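Local coordinates for protein TqaL (Neurospora crassa, PDB 7EEH) that belongs to the 2OG-Fe dioxygenase family of the cupin clan and binds an iron(III) ion, at residues Leu44-Gly49 / Ala53-Leu58; Thr128-Leu133 / Leu301-Pro306; Thr210-Met215 / Asp242-Val247; Val144-Arg149 / Val188-Thr193. The protein carries 1 engineered substitution. All blocks are in the same frame, centred on the assembly; numbering follows the deposited sequence.

Contact 1: Leu44-Gly49 / Ala53-Leu58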
loop_
_atom_site.group_PDB
_atom_site.type_symbol
_atom_site.label_atom_id
_atom_site.label_comp_id
_atom_site.label_asym_id
_atom_site.label_seq_id
_atom_site.Cartn_x
_atom_site.Cartn_y
_atom_site.Cartn_z
ATOM N N LEU B 44 9.275 5.619 6.482
ATOM C CA LEU B 44 9.022 4.931 7.744
ATOM C C LEU B 44 9.084 5.897 8.920
ATOM O O LEU B 44 8.212 5.880 9.798
ATOM C CB LEU B 44 10.023 3.785 7.929
ATOM C CG LEU B 44 9.983 2.720 6.822
ATOM C CD1 LEU B 44 10.943 1.594 7.083
ATOM C CD2 LEU B 44 8.576 2.182 6.693
ATOM N N LEU B 45 10.121 6.741 8.967
ATOM C CA LEU B 45 10.244 7.675 10.083
ATOM C C LEU B 45 9.121 8.705 10.064
ATOM O O LEU B 45 8.578 9.056 11.116
ATOM C CB LEU B 45 11.608 8.364 10.056
ATOM C CG LEU B 45 12.839 7.462 10.240
ATOM C CD1 LEU B 45 14.097 8.294 10.528
ATOM C CD2 LEU B 45 12.613 6.455 11.342
ATOM N N LEU B 46 8.762 9.205 8.881
ATOM C CA LEU B 46 7.603 10.095 8.775
ATOM C C LEU B 46 6.354 9.421 9.323
ATOM O O LEU B 46 5.608 10.007 10.118
ATOM C CB LEU B 46 7.387 10.501 7.315
ATOM C CG LEU B 46 8.425 11.461 6.728
ATOM C CD1 LEU B 46 8.223 11.642 5.233
ATOM C CD2 LEU B 46 8.330 12.798 7.427
ATOM N N GLY B 47 6.114 8.171 8.913
ATOM C CA GLY B 47 4.945 7.458 9.388
ATOM C C GLY B 47 4.927 7.306 10.887
ATOM O O GLY B 47 3.857 7.279 11.494
ATOM N N LEU B 48 6.107 7.221 11.508
ATOM C CA LEU B 48 6.218 7.085 12.951
ATOM C C LEU B 48 6.045 8.405 13.680
ATOM O O LEU B 48 5.856 8.395 14.900
ATOM C CB LEU B 48 7.583 6.511 13.349
ATOM C CG LEU B 48 7.805 5.105 12.876
ATOM C CD1 LEU B 48 9.142 4.503 13.412
ATOM C CD2 LEU B 48 6.527 4.438 13.355
ATOM N N GLY B 49 6.142 9.530 12.980
ATOM C CA GLY B 49 6.008 10.804 13.654
ATOM C C GLY B 49 7.119 11.812 13.424
ATOM O O GLY B 49 7.046 12.918 13.966
ATOM N N ALA B 53 10.987 19.061 9.267
ATOM C CA ALA B 53 11.927 20.005 9.854
ATOM C C ALA B 53 12.966 19.278 10.701
ATOM O O ALA B 53 14.160 19.596 10.638
ATOM C CB ALA B 53 11.172 21.045 10.682
ATOM N N ASP B 54 12.536 18.281 11.480
ATOM C CA ASP B 54 13.482 17.542 12.309
ATOM C C ASP B 54 14.390 16.642 11.480
ATOM O O ASP B 54 15.552 16.442 11.848
ATOM C CB ASP B 54 12.732 16.735 13.358
ATOM C CG ASP B 54 12.351 17.582 14.557
ATOM O OD1 ASP B 54 12.903 18.695 14.682
ATOM O OD2 ASP B 54 11.510 17.151 15.357
ATOM N N LEU B 55 13.880 16.071 10.381
ATOM C CA LEU B 55 14.763 15.338 9.482
ATOM C C LEU B 55 15.849 16.254 8.924
ATOM O O LEU B 55 17.015 15.855 8.821
ATOM C CB LEU B 55 13.957 14.694 8.351
ATOM C CG LEU B 55 13.074 13.504 8.748
ATOM C CD1 LEU B 55 11.937 13.371 7.766
ATOM C CD2 LEU B 55 13.882 12.228 8.816
ATOM N N ASP B 56 15.486 17.488 8.558
ATOM C CA ASP B 56 16.492 18.466 8.150
ATOM C C ASP B 56 17.474 18.743 9.282
ATOM O O ASP B 56 18.692 18.726 9.085
ATOM C CB ASP B 56 15.824 19.778 7.731
ATOM C CG ASP B 56 15.183 19.699 6.380
ATOM O OD1 ASP B 56 15.578 18.828 5.577
ATOM O OD2 ASP B 56 14.276 20.515 6.119
ATOM N N ALA B 57 16.954 19.026 10.474
ATOM C CA ALA B 57 17.813 19.389 11.596
ATOM C C ALA B 57 18.732 18.252 12.012
ATOM O O ALA B 57 19.788 18.501 12.609
ATOM C CB ALA B 57 16.965 19.830 12.788
ATOM N N LEU B 58 18.355 17.008 11.718
ATOM C CA LEU B 58 19.226 15.877 12.005
ATOM C C LEU B 58 20.518 15.934 11.200
ATOM O O LEU B 58 21.525 15.355 11.613
ATOM C CB LEU B 58 18.466 14.570 11.729
ATOM C CG LEU B 58 18.759 13.340 12.573
ATOM C CD1 LEU B 58 18.682 13.662 14.046
ATOM C CD2 LEU B 58 17.789 12.186 12.187
#

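Contact 2: Thr128-Leu133 / Leu301-Pro306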
loop_
_atom_site.group_PDB
_atom_site.type_symbol
_atom_site.label_atom_id
_atom_site.label_comp_id
_atom_site.label_asym_id
_atom_site.label_seq_id
_atom_site.Cartn_x
_atom_site.Cartn_y
_atom_site.Cartn_z
ATOM N N THR B 128 12.278 14.690 16.631
ATOM C CA THR B 128 11.298 13.624 16.401
ATOM C C THR B 128 11.773 12.574 15.399
ATOM O O THR B 128 11.230 11.460 15.390
ATOM C CB THR B 128 9.965 14.200 15.911
ATOM O OG1 THR B 128 10.168 14.856 14.648
ATOM C CG2 THR B 128 9.412 15.187 16.924
ATOM N N ALA B 129 12.727 12.908 14.531
ATOM C CA ALA B 129 13.308 11.899 13.650
ATOM C C ALA B 129 14.244 10.986 14.423
ATOM O O ALA B 129 14.197 9.760 14.259
ATOM C CB ALA B 129 14.047 12.551 12.475
ATOM N N PHE B 130 15.090 11.555 15.283
ATOM C CA PHE B 130 15.877 10.711 16.181
ATOM C C PHE B 130 14.978 9.811 17.018
ATOM O O PHE B 130 15.267 8.616 17.185
ATOM C CB PHE B 130 16.757 11.558 17.104
ATOM C CG PHE B 130 17.385 10.761 18.230
ATOM C CD1 PHE B 130 18.535 10.018 18.012
ATOM C CD2 PHE B 130 16.812 10.742 19.493
ATOM C CE1 PHE B 130 19.107 9.275 19.036
ATOM C CE2 PHE B 130 17.382 10.005 20.523
ATOM C CZ PHE B 130 18.530 9.271 20.296
ATOM N N GLN B 131 13.891 10.369 17.573
ATOM C CA GLN B 131 12.972 9.555 18.363
ATOM C C GLN B 131 12.362 8.447 17.513
ATOM O O GLN B 131 12.219 7.313 17.972
ATOM C CB GLN B 131 11.873 10.422 18.983
ATOM C CG GLN B 131 12.412 11.479 19.968
ATOM C CD GLN B 131 11.314 12.276 20.660
ATOM O OE1 GLN B 131 10.181 12.332 20.190
ATOM N NE2 GLN B 131 11.653 12.892 21.791
ATOM N N ALA B 132 12.001 8.757 16.271
ATOM C CA ALA B 132 11.474 7.725 15.383
ATOM C C ALA B 132 12.504 6.629 15.151
ATOM O O ALA B 132 12.150 5.448 15.059
ATOM C CB ALA B 132 11.038 8.340 14.058
ATOM N N LEU B 133 13.791 6.993 15.098
ATOM C CA LEU B 133 14.832 5.978 14.949
ATOM C C LEU B 133 14.854 5.026 16.135
ATOM O O LEU B 133 15.016 3.818 15.956
ATOM C CB LEU B 133 16.205 6.625 14.763
ATOM C CG LEU B 133 16.571 7.026 13.331
ATOM C CD1 LEU B 133 17.840 7.876 13.307
ATOM C CD2 LEU B 133 16.716 5.788 12.420
ATOM N N LEU B 301 18.003 16.105 31.872
ATOM C CA LEU B 301 17.702 15.964 30.446
ATOM C C LEU B 301 16.651 14.875 30.234
ATOM O O LEU B 301 16.864 13.923 29.472
ATOM C CB LEU B 301 18.969 15.656 29.657
ATOM C CG LEU B 301 20.030 16.757 29.601
ATOM C CD1 LEU B 301 21.389 16.196 29.174
ATOM C CD2 LEU B 301 19.584 17.858 28.668
ATOM N N PRO B 302 15.493 14.992 30.881
ATOM C CA PRO B 302 14.514 13.911 30.814
ATOM C C PRO B 302 13.968 13.763 29.405
ATOM O O PRO B 302 13.960 14.709 28.617
ATOM C CB PRO B 302 13.427 14.363 31.792
ATOM C CG PRO B 302 13.472 15.856 31.669
ATOM C CD PRO B 302 14.932 16.190 31.537
HETATM N N MSE B 303 13.526 12.549 29.097
HETATM C CA MSE B 303 12.961 12.236 27.794
HETATM C C MSE B 303 12.259 10.889 27.868
HETATM O O MSE B 303 12.803 9.922 28.400
HETATM C CB MSE B 303 14.056 12.246 26.725
HETATM C CG MSE B 303 13.545 12.151 25.309
HETATM SE SE MSE B 303 13.522 10.305 24.654
HETATM C CE MSE B 303 14.573 10.585 23.202
ATOM N N GLU B 304 11.024 10.827 27.373
ATOM C CA GLU B 304 10.315 9.558 27.324
ATOM C C GLU B 304 9.261 9.633 26.234
ATOM O O GLU B 304 8.481 10.586 26.198
ATOM C CB GLU B 304 9.670 9.223 28.672
ATOM C CG GLU B 304 8.899 7.912 28.660
ATOM C CD GLU B 304 8.905 7.201 30.000
ATOM O OE1 GLU B 304 9.658 7.610 30.909
ATOM O OE2 GLU B 304 8.163 6.210 30.134
ATOM N N VAL B 305 9.261 8.654 25.333
ATOM C CA VAL B 305 8.272 8.601 24.260
ATOM C C VAL B 305 7.715 7.187 24.204
ATOM O O VAL B 305 8.437 6.226 24.499
ATOM C CB VAL B 305 8.858 9.012 22.894
ATOM C CG1 VAL B 305 9.406 10.432 22.942
ATOM C CG2 VAL B 305 9.922 8.042 22.430
ATOM N N PRO B 306 6.448 7.013 23.842
ATOM C CA PRO B 306 5.899 5.660 23.714
ATOM C C PRO B 306 6.507 4.922 22.532
ATOM O O PRO B 306 6.864 5.522 21.520
ATOM C CB PRO B 306 4.400 5.903 23.502
ATOM C CG PRO B 306 4.301 7.313 23.005
ATOM C CD PRO B 306 5.423 8.054 23.658
#

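Contact 3: Thr210-Met215 / Asp242-Val247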
loop_
_atom_site.group_PDB
_atom_site.type_symbol
_atom_site.label_atom_id
_atom_site.label_comp_id
_atom_site.label_asym_id
_atom_site.label_seq_id
_atom_site.Cartn_x
_atom_site.Cartn_y
_atom_site.Cartn_z
ATOM N N THR B 210 31.418 -1.340 5.870
ATOM C CA THR B 210 31.208 -2.282 6.968
ATOM C C THR B 210 31.137 -3.684 6.383
ATOM O O THR B 210 30.286 -3.957 5.525
ATOM C CB THR B 210 29.932 -1.961 7.752
ATOM O OG1 THR B 210 29.933 -0.581 8.146
ATOM C CG2 THR B 210 29.796 -2.857 9.000
ATOM N N PHE B 211 32.057 -4.549 6.807
ATOM C CA PHE B 211 32.021 -5.972 6.492
ATOM C C PHE B 211 31.414 -6.725 7.663
ATOM O O PHE B 211 31.672 -6.397 8.820
ATOM C CB PHE B 211 33.425 -6.517 6.209
ATOM C CG PHE B 211 34.124 -5.817 5.091
ATOM C CD1 PHE B 211 33.908 -6.203 3.782
ATOM C CD2 PHE B 211 34.975 -4.752 5.344
ATOM C CE1 PHE B 211 34.536 -5.551 2.734
ATOM C CE2 PHE B 211 35.613 -4.088 4.299
ATOM C CZ PHE B 211 35.389 -4.494 2.991
HETATM N N MSE B 212 30.613 -7.735 7.369
HETATM C CA MSE B 212 30.198 -8.625 8.432
HETATM C C MSE B 212 30.668 -10.025 8.118
HETATM O O MSE B 212 30.652 -10.455 6.961
HETATM C CB MSE B 212 28.700 -8.578 8.623
HETATM C CG MSE B 212 28.226 -7.228 9.160
HETATM SE SE MSE B 212 26.335 -7.188 8.840
HETATM C CE MSE B 212 25.959 -8.904 9.587
ATOM N N HIS B 213 31.084 -10.721 9.168
ATOM C CA HIS B 213 31.764 -11.997 9.058
ATOM C C HIS B 213 31.029 -13.010 9.919
ATOM O O HIS B 213 30.332 -12.650 10.872
ATOM C CB HIS B 213 33.232 -11.888 9.503
ATOM C CG HIS B 213 33.885 -10.584 9.153
ATOM N ND1 HIS B 213 34.534 -10.374 7.957
ATOM C CD2 HIS B 213 33.990 -9.425 9.846
ATOM C CE1 HIS B 213 35.017 -9.144 7.929
ATOM N NE2 HIS B 213 34.694 -8.544 9.061
ATOM N N ASP B 214 31.175 -14.285 9.570
ATOM C CA ASP B 214 30.670 -15.325 10.454
ATOM C C ASP B 214 31.598 -15.455 11.661
ATOM O O ASP B 214 32.657 -14.828 11.735
ATOM C CB ASP B 214 30.500 -16.655 9.700
ATOM C CG ASP B 214 31.815 -17.230 9.194
ATOM O OD1 ASP B 214 32.766 -17.362 9.984
ATOM O OD2 ASP B 214 31.890 -17.586 7.999
HETATM N N MSE B 215 31.166 -16.232 12.638
HETATM C CA MSE B 215 31.884 -16.359 13.922
HETATM C C MSE B 215 33.245 -17.039 13.785
HETATM O O MSE B 215 33.981 -17.000 14.718
HETATM C CB MSE B 215 30.988 -17.006 14.973
HETATM C CG MSE B 215 29.664 -16.322 15.101
HETATM SE SE MSE B 215 29.864 -14.545 15.787
HETATM C CE MSE B 215 30.526 -14.840 17.531
ATOM N N ASP B 242 20.770 6.046 5.588
ATOM C CA ASP B 242 21.269 4.686 5.423
ATOM C C ASP B 242 21.490 4.052 6.797
ATOM O O ASP B 242 22.162 4.636 7.655
ATOM C CB ASP B 242 22.582 4.690 4.641
ATOM C CG ASP B 242 22.383 4.813 3.112
ATOM O OD1 ASP B 242 21.228 4.814 2.622
ATOM O OD2 ASP B 242 23.408 4.887 2.406
ATOM N N THR B 243 20.928 2.859 7.001
ATOM C CA THR B 243 20.888 2.225 8.319
ATOM C C THR B 243 21.218 0.741 8.218
ATOM O O THR B 243 20.582 0.005 7.454
ATOM C CB THR B 243 19.509 2.398 8.982
ATOM O OG1 THR B 243 19.288 3.780 9.304
ATOM C CG2 THR B 243 19.436 1.603 10.268
ATOM N N LEU B 244 22.208 0.315 8.996
ATOM C CA LEU B 244 22.573 -1.088 9.168
ATOM C C LEU B 244 22.182 -1.525 10.570
ATOM O O LEU B 244 22.525 -0.845 11.542
ATOM C CB LEU B 244 24.079 -1.284 8.970
ATOM C CG LEU B 244 24.586 -2.681 9.318
ATOM C CD1 LEU B 244 24.091 -3.695 8.285
ATOM C CD2 LEU B 244 26.117 -2.703 9.454
ATOM N N LEU B 245 21.474 -2.648 10.679
ATOM C CA LEU B 245 21.149 -3.257 11.962
ATOM C C LEU B 245 21.653 -4.698 11.952
ATOM O O LEU B 245 21.438 -5.419 10.978
ATOM C CB LEU B 245 19.632 -3.217 12.203
ATOM C CG LEU B 245 19.041 -3.918 13.430
ATOM C CD1 LEU B 245 19.454 -3.182 14.689
ATOM C CD2 LEU B 245 17.528 -3.927 13.309
ATOM N N LEU B 246 22.326 -5.128 13.020
ATOM C CA LEU B 246 22.919 -6.463 13.037
ATOM C C LEU B 246 22.790 -7.089 14.418
ATOM O O LEU B 246 22.826 -6.395 15.435
ATOM C CB LEU B 246 24.396 -6.444 12.612
ATOM C CG LEU B 246 25.424 -5.609 13.386
ATOM C CD1 LEU B 246 25.987 -6.356 14.595
ATOM C CD2 LEU B 246 26.550 -5.210 12.449
ATOM N N VAL B 247 22.648 -8.413 14.440
ATOM C CA VAL B 247 22.639 -9.177 15.687
ATOM C C VAL B 247 24.090 -9.337 16.124
ATOM O O VAL B 247 24.872 -10.019 15.462
ATOM C CB VAL B 247 21.954 -10.535 15.516
ATOM C CG1 VAL B 247 22.052 -11.372 16.829
ATOM C CG2 VAL B 247 20.502 -10.333 15.093
#

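Contact 4: Val144-Arg149 / Val188-Thr193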
loop_
_atom_site.group_PDB
_atom_site.type_symbol
_atom_site.label_atom_id
_atom_site.label_comp_id
_atom_site.label_asym_id
_atom_site.label_seq_id
_atom_site.Cartn_x
_atom_site.Cartn_y
_atom_site.Cartn_z
ATOM N N VAL B 144 12.724 -10.769 19.065
ATOM C CA VAL B 144 13.623 -11.539 18.212
ATOM C C VAL B 144 14.540 -12.388 19.080
ATOM O O VAL B 144 15.348 -11.858 19.847
ATOM C CB VAL B 144 14.438 -10.626 17.287
ATOM C CG1 VAL B 144 15.437 -11.465 16.501
ATOM C CG2 VAL B 144 13.521 -9.873 16.341
ATOM N N GLN B 145 14.423 -13.711 18.953
ATOM C CA GLN B 145 15.264 -14.621 19.730
ATOM C C GLN B 145 16.691 -14.623 19.193
ATOM O O GLN B 145 16.915 -14.783 17.987
ATOM C CB GLN B 145 14.683 -16.040 19.687
ATOM C CG GLN B 145 13.362 -16.186 20.439
ATOM C CD GLN B 145 13.015 -17.644 20.740
ATOM O OE1 GLN B 145 13.572 -18.566 20.142
ATOM N NE2 GLN B 145 12.098 -17.853 21.676
ATOM N N THR B 146 17.663 -14.445 20.092
ATOM C CA THR B 146 19.075 -14.404 19.726
ATOM C C THR B 146 19.884 -15.248 20.706
ATOM O O THR B 146 19.369 -15.726 21.719
ATOM C CB THR B 146 19.634 -12.972 19.734
ATOM O OG1 THR B 146 19.447 -12.415 21.035
ATOM C CG2 THR B 146 18.943 -12.101 18.707
ATOM N N THR B 147 21.178 -15.383 20.408
ATOM C CA THR B 147 22.136 -15.987 21.328
ATOM C C THR B 147 22.253 -15.172 22.614
ATOM O O THR B 147 22.433 -13.953 22.576
ATOM C CB THR B 147 23.504 -16.077 20.656
ATOM O OG1 THR B 147 23.367 -16.736 19.396
ATOM C CG2 THR B 147 24.493 -16.850 21.530
ATOM N N HIS B 148 22.167 -15.840 23.761
ATOM C CA HIS B 148 22.202 -15.153 25.047
ATOM C C HIS B 148 23.634 -15.042 25.570
ATOM O O HIS B 148 24.295 -16.060 25.797
ATOM C CB HIS B 148 21.309 -15.874 26.046
ATOM C CG HIS B 148 19.855 -15.617 25.826
ATOM N ND1 HIS B 148 18.885 -15.977 26.734
ATOM C CD2 HIS B 148 19.206 -15.020 24.797
ATOM C CE1 HIS B 148 17.699 -15.616 26.273
ATOM N NE2 HIS B 148 17.867 -15.034 25.099
ATOM N N ARG B 149 24.112 -13.808 25.759
ATOM C CA ARG B 149 25.416 -13.609 26.398
ATOM C C ARG B 149 25.313 -14.010 27.862
ATOM O O ARG B 149 24.397 -13.554 28.554
ATOM C CB ARG B 149 25.877 -12.151 26.302
ATOM C CG ARG B 149 26.226 -11.668 24.908
ATOM C CD ARG B 149 26.978 -10.342 24.936
ATOM N NE ARG B 149 27.166 -9.809 23.590
ATOM C CZ ARG B 149 28.101 -10.237 22.757
ATOM N NH1 ARG B 149 28.942 -11.185 23.147
ATOM N NH2 ARG B 149 28.197 -9.725 21.541
ATOM N N VAL B 188 27.240 -6.477 22.697
ATOM C CA VAL B 188 25.843 -6.194 23.017
ATOM C C VAL B 188 24.973 -7.223 22.297
ATOM O O VAL B 188 25.477 -8.257 21.842
ATOM C CB VAL B 188 25.475 -4.743 22.639
ATOM C CG1 VAL B 188 26.275 -3.729 23.488
ATOM C CG2 VAL B 188 25.732 -4.493 21.163
ATOM N N ASP B 189 23.664 -6.969 22.214
ATOM C CA ASP B 189 22.746 -7.852 21.500
ATOM C C ASP B 189 22.445 -7.374 20.084
ATOM O O ASP B 189 22.491 -8.175 19.151
ATOM C CB ASP B 189 21.430 -8.008 22.280
ATOM C CG ASP B 189 21.617 -8.762 23.596
ATOM O OD1 ASP B 189 22.208 -9.864 23.566
ATOM O OD2 ASP B 189 21.185 -8.242 24.651
ATOM N N HIS B 190 22.108 -6.092 19.912
ATOM C CA HIS B 190 21.782 -5.524 18.607
ATOM C C HIS B 190 22.522 -4.207 18.449
ATOM O O HIS B 190 22.501 -3.375 19.359
ATOM C CB HIS B 190 20.274 -5.254 18.447
ATOM C CG HIS B 190 19.411 -6.448 18.692
ATOM N ND1 HIS B 190 19.178 -7.407 17.728
ATOM C CD2 HIS B 190 18.705 -6.827 19.783
ATOM C CE1 HIS B 190 18.376 -8.335 18.220
ATOM N NE2 HIS B 190 18.078 -8.008 19.469
ATOM N N THR B 191 23.149 -4.009 17.294
ATOM C CA THR B 191 23.844 -2.770 16.981
ATOM C C THR B 191 23.228 -2.158 15.730
ATOM O O THR B 191 23.001 -2.861 14.739
ATOM C CB THR B 191 25.354 -2.987 16.740
ATOM O OG1 THR B 191 25.980 -3.516 17.914
ATOM C CG2 THR B 191 26.035 -1.635 16.369
HETATM N N MSE B 192 22.946 -0.854 15.783
HETATM C CA MSE B 192 22.373 -0.120 14.655
HETATM C C MSE B 192 23.259 1.097 14.383
HETATM O O MSE B 192 23.611 1.848 15.313
HETATM C CB MSE B 192 20.921 0.320 14.945
HETATM C CG MSE B 192 20.244 1.050 13.780
HETATM SE SE MSE B 192 18.315 0.985 13.848
HETATM C CE MSE B 192 17.850 2.738 14.674
ATOM N N THR B 193 23.644 1.283 13.124
ATOM C CA THR B 193 24.470 2.409 12.701
ATOM C C THR B 193 23.748 3.140 11.584
ATOM O O THR B 193 23.470 2.555 10.530
ATOM C CB THR B 193 25.842 1.942 12.229
ATOM O OG1 THR B 193 25.681 1.055 11.113
ATOM C CG2 THR B 193 26.542 1.191 13.351
HETATM O O HOH W 1 15.881 -9.484 20.687
HETATM O O HOH W 2 21.854 -11.462 21.528
#

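Contact 1: Leu44-Gly49 / Ala53-Leu58
L46 and L55 meet methyl to methyl, CD2 of L46 lying 3.7 Å from CD1 of L55. The two side chains run at about a right angle to one another, and the L55 methyl also approaches the branch point of L46, its CG being 4.1 Å from L55 CD1. The other branch of L55 has a partner of its own: L55 CD2 faces L45 CD1 at 4.3 Å, a looser touch. One leucine of segment 53-58 thus reaches two consecutive leucines of segment 44-49, one with each methyl. Two consecutive helices joined by a short turn meet here through leucine side chains, with no hydrogen bond between the segments.

A shell further out lies the backbone that aims these groups. In both L46 and L55 the CG stands anti to the carbonyl carbon, each with chi1 -71°, which carries the branches across a gap of 8.9 Å between L46 CA and L55 CA. The first helix ends two residues after L46: G49, with a positive phi of 128°, closes a Schellman motif, its N bonding to L46 O at 3.0 Å and weakly to L45 O. Across the short connection the next helix is held near its start by D54, whose N bonds to T51 OG1 and whose O accepts from N127 ND2.

Helix 128-141 packs beside the pair, with A132 and L133 against L45 and A129 against L55, while L241 touches both of these leucines. Helix 12-31 takes up L44 and L48, so helix 38-48 touches both helix 12-31 and helix 128-141.

Contact 2: Thr128-Leu133 / Leu301-Pro306
M303, a selenomethionine, and V305 project from the same side of their segment toward F130 and Q131 of the helix, an example of alternate residues of an extended chain facing one helical turn. The purely apolar part is the meeting of M303 and F130. The selenomethionine methyl CE lies 3.9 Å from F130 CE2, in the plane of the ring and at its edge, so the phenyl face takes no part in this touch. Bends at chi2 and chi3 (-94° and -123°) fold the M303 chain back to bring the methyl there.

A second kind of contact sets aliphatic groups against the Q131 carboxamide. V305 CG1 sits above the amide plane, nearly equidistant from its heavy atoms: 3.4 Å from Q131 OE1 and 3.5 Å from Q131 CD. M303 and Q131 run antiparallel alongside one another, M303 CE resting 4.0 Å from Q131 NE2.

Hydrogen bonding, by contrast, is directed elsewhere. Q131 NE2 donates to Q125 O, which helps fix the rotation of the amide and so the face offered to V305. On the strand's other side, E304 forms a salt bridge with R91 and a hydrogen bond with S89.

M303 and V305 pair through their backbones with R92 and V90, placing strand 304-306 at an outer edge of the large antiparallel sheet. Helix 128-141 lies against the face of the sheet that M303 and V305 share, its F130 also packing on L272 and F274 of strand 267-277 and on L124 of helix 122-125. A132 packs on L45 and L48 of helix 38-48, and L133 bridges that helix and strand 267-277.

Contact 3: Thr210-Met215 / Asp242-Val247
The ends of T210 and L244 meet head-on, and here the packing is tight: T210 CG2 stands 3.7 Å from L244 CD2. The T210 methyl lies anti to its own backbone N and the L244 CG does the same, with chi1 of 172°, so both groups extend across the space between the strands. Next along, the selenomethionine M212 slips alongside two leucines, running opposite to each. Its selenium is nearly midway between them, M212 SE being 4.2 Å from L244 CD1 and 4.1 Å from L246 CD2. A bend at chi3 (49°) turns its terminal methyl aside, leaving the selenium as the atom nearest both leucines.

The contact thins toward the end of segment 210-215. Past H213 the chain leaves the strand, D214 turns to N230 and N216 for its hydrogen bonds, and M215 is solvent-exposed. F211, pointing the opposite way from T210 and M212, packs on P228 of a second subunit.

The strands run nearly the same way, at 21°, but their axes pass 10.2 Å apart, a spacing of stacked sheets and not of paired strands. Each finds its backbone partners in its own sheet: T210 with V235 and F211 with S254 in one, L246 with T191 and L244 with T193 in the other. Between these two strands there is only apolar side-chain packing, with no hydrogen bond across, as expected inside the double-stranded beta-helix of the cupin clan. This chemistry is consistent with an apolar layer that reaches, at the L246 side chain, to about 7 Å from the iron(III) ion.

Contact 4: Val144-Arg149 / Val188-Thr193
The R149 side chain leaves its backbone with CG anti to the carbonyl carbon (chi1 -68°) and then runs extended from CG to NE, long enough to bring its guanidinium side-on to V188. In T146 a chi1 of 58° tucks OG1 between N and carbonyl carbon and swings the methyl toward H190, where T146 CG2 lies 3.8 Å from H190 CE1.

Two guanidinium nitrogens grip one oxygen. R149 NE donates to V188 O at 2.9 Å from above the carbonyl plane, 43° out of it, whereas R149 NH2, at 3.1 Å from V188 O, lies in that plane on a lone pair. The same NH2 makes a salt bridge with D248, which also accepts from V188 N and so braces both partners.

Water completes the seam. One molecule takes the T146 OG1 hydrogen at 2.6 Å and gives its own to T147 O and to D189 OD1, the latter also at 2.6 Å; Y154 OH is a further partner of that carboxylate oxygen. Another donates to V144 O at 2.6 Å and meets H190 NE2 at 2.9 Å in the plane of the imidazole, whose ND1 pairs with Y28 OH.

D189 and H190 both face T276, forming a classic beta bulge where strand 190-199 begins. Just upstream are H184 and D186, which with H253 bind the iron(III) ion, and T191 OG1 bonds to D186 OD2 as a second-shell contact. The arrangement is a loop strapped over the strand that follows the HxD element of the two-histidine, one-carboxylate iron site of this family.

In the fold
Contacts 1 and 3 are buried and apolar, whereas contacts 2 and 4 are partly buried and bring in polar groups: an amide lying against methyls in contact 2, an arginine and bridging waters in contact 4. Contacts 1 and 2 adjoin on the helical side of the fold, where D54 OD2 meets T128 OG1 and helix 128-141 packs against both helices of contact 1. Contacts 2, 3 and 4 all reach the large sheet; in it strands 243-247 and 190-199 are neighbours, while contact 3 bridges it to the three-stranded sheet. Contacts 2 and 4 meet where M192 packs against L133. Hydrophobic packing joins layers; hydrogen bonding straps a loop near the iron.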